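PDB 1BHE: polygalacturonase from Pectobacterium carotovorum subsp. carotovorum, which hydrolyses the alpha-1,4-linked galacturonosyl chains of polygalacturonic acid, contributing to the maceration and soft rot of plant tissue. Local coordinates for residues G261-T266 with V290-R295. Sequence-based numbering, arbitrary orientation.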
loop_
_atom_site.group_PDB
_atom_site.type_symbol
_atom_site.label_atom_id
_atom_site.label_comp_id
_atom_site.label_asym_id
_atom_site.label_seq_id
_atom_site.Cartn_x
_atom_site.Cartn_y
_atom_site.Cartn_z
ATOM N N GLY A 261 -9.876 14.494 -4.096
ATOM C CA GLY A 261 -10.427 14.691 -2.768
ATOM C C GLY A 261 -9.719 13.900 -1.682
ATOM O O GLY A 261 -10.242 12.892 -1.205
ATOM N N VAL A 262 -8.563 14.378 -1.253
ATOM C CA VAL A 262 -7.773 13.794 -0.176
ATOM C C VAL A 262 -7.718 14.825 0.948
ATOM O O VAL A 262 -7.265 15.951 0.717
ATOM C CB VAL A 262 -6.346 13.443 -0.620
ATOM C CG1 VAL A 262 -5.474 13.034 0.556
ATOM C CG2 VAL A 262 -6.389 12.348 -1.680
ATOM N N TYR A 263 -8.258 14.496 2.118
ATOM C CA TYR A 263 -8.342 15.427 3.229
ATOM C C TYR A 263 -7.860 14.905 4.576
ATOM O O TYR A 263 -8.066 13.740 4.918
ATOM C CB TYR A 263 -9.830 15.806 3.477
ATOM C CG TYR A 263 -10.560 16.366 2.276
ATOM C CD1 TYR A 263 -11.178 15.520 1.360
ATOM C CD2 TYR A 263 -10.622 17.734 2.053
ATOM C CE1 TYR A 263 -11.833 16.023 0.251
ATOM C CE2 TYR A 263 -11.278 18.248 0.947
ATOM C CZ TYR A 263 -11.874 17.389 0.053
ATOM O OH TYR A 263 -12.527 17.873 -1.055
ATOM N N ASN A 264 -7.306 15.797 5.386
ATOM C CA ASN A 264 -6.907 15.535 6.757
ATOM C C ASN A 264 -5.990 14.340 6.954
ATOM O O ASN A 264 -6.310 13.336 7.594
ATOM C CB ASN A 264 -8.189 15.384 7.598
ATOM C CG ASN A 264 -7.964 15.340 9.088
ATOM O OD1 ASN A 264 -7.007 15.902 9.621
ATOM N ND2 ASN A 264 -8.849 14.646 9.804
ATOM N N VAL A 265 -4.789 14.477 6.412
ATOM C CA VAL A 265 -3.746 13.463 6.486
ATOM C C VAL A 265 -2.659 13.916 7.457
ATOM O O VAL A 265 -2.075 14.987 7.270
ATOM C CB VAL A 265 -3.129 13.205 5.101
ATOM C CG1 VAL A 265 -2.056 12.126 5.173
ATOM C CG2 VAL A 265 -4.205 12.806 4.100
ATOM N N THR A 266 -2.418 13.120 8.486
ATOM C CA THR A 266 -1.444 13.424 9.517
ATOM C C THR A 266 -0.306 12.405 9.538
ATOM O O THR A 266 -0.518 11.223 9.811
ATOM C CB THR A 266 -2.109 13.452 10.913
ATOM O OG1 THR A 266 -3.150 14.438 10.948
ATOM C CG2 THR A 266 -1.108 13.763 12.012
ATOM N N VAL A 290 -8.738 18.062 -5.390
ATOM C CA VAL A 290 -8.481 18.693 -4.113
ATOM C C VAL A 290 -7.661 17.825 -3.167
ATOM O O VAL A 290 -7.977 16.671 -2.891
ATOM C CB VAL A 290 -9.800 19.063 -3.389
ATOM C CG1 VAL A 290 -9.542 19.644 -2.006
ATOM C CG2 VAL A 290 -10.614 20.038 -4.222
ATOM N N VAL A 291 -6.622 18.423 -2.613
ATOM C CA VAL A 291 -5.790 17.868 -1.562
ATOM C C VAL A 291 -5.779 18.958 -0.479
ATOM O O VAL A 291 -5.255 20.052 -0.730
ATOM C CB VAL A 291 -4.361 17.505 -1.968
ATOM C CG1 VAL A 291 -3.516 17.162 -0.745
ATOM C CG2 VAL A 291 -4.330 16.345 -2.957
ATOM N N ASN A 292 -6.379 18.693 0.675
ATOM C CA ASN A 292 -6.443 19.724 1.702
ATOM C C ASN A 292 -6.202 19.217 3.113
ATOM O O ASN A 292 -6.813 18.229 3.523
ATOM C CB ASN A 292 -7.830 20.394 1.624
ATOM C CG ASN A 292 -7.996 21.410 2.744
ATOM O OD1 ASN A 292 -7.449 22.510 2.669
ATOM N ND2 ASN A 292 -8.714 21.047 3.794
ATOM N N GLY A 293 -5.356 19.927 3.847
ATOM C CA GLY A 293 -5.063 19.601 5.231
ATOM C C GLY A 293 -4.132 18.408 5.381
ATOM O O GLY A 293 -4.529 17.316 5.795
ATOM N N VAL A 294 -2.885 18.602 4.977
ATOM C CA VAL A 294 -1.853 17.580 5.064
ATOM C C VAL A 294 -0.751 18.128 5.968
ATOM O O VAL A 294 -0.265 19.234 5.699
ATOM C CB VAL A 294 -1.264 17.183 3.702
ATOM C CG1 VAL A 294 -0.211 16.088 3.866
ATOM C CG2 VAL A 294 -2.343 16.707 2.743
ATOM N N ARG A 295 -0.401 17.410 7.020
ATOM C CA ARG A 295 0.621 17.871 7.948
ATOM C C ARG A 295 1.664 16.796 8.218
ATOM O O ARG A 295 1.357 15.681 8.648
ATOM C CB ARG A 295 0.010 18.351 9.271
ATOM C CG ARG A 295 -0.912 17.346 9.938
ATOM C CD ARG A 295 -1.955 18.029 10.809
ATOM N NE ARG A 295 -2.944 18.768 10.031
ATOM C CZ ARG A 295 -4.024 18.241 9.470
ATOM N NH1 ARG A 295 -4.286 16.944 9.585
ATOM N NH2 ARG A 295 -4.853 19.015 8.783
#
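R295 NH1 is shared by two oxygens of the neighbouring strand, N264 OD1 at 2.9 Å and T266 OG1 at 3.1 Å. The hydroxyl lies in the guanidinium plane, whereas the amide oxygen is tilted out of it and receives its bond in its own carbonyl plane. The R295 chain can reach both because CG sits between backbone N and carbonyl carbon (chi1 53°) and the chain bends again at chi3, bringing the head back over the adjacent strand. Both acceptors also meet the N-terminal amine of S1, N264 OD1 only weakly, while N264 ND2 donates to N239 OD1. At the other end of the pair, V290 CG1 lies 3.6 Å from Y263 OH and N292 CB 3.9 Å from Y263 CD2, while R238 makes a cation-pi contact with the Y263 ring. On the opposite face, V262 pairs with V291 and V265 with V294; I228 touches V262 and V265, I255 touches V262 and V294, and W325 meets V291. Hydrogen bonds of a parallel pair join the backbones, including N292 N to V262 O (2.9 Å) and R295 N to V265 O (3.0 Å). Midway, N264 and G293 both take positive phi (53° and 76°), and the two strands bend in step, with N264 N bonding N292 O and V265 N bonding G293 O. Such in-register stacking of successive coils, here with V262, V265, V291 and V294 turned into the core, is the signature of the right-handed parallel beta-helix of family 28 glycosyl hydrolases.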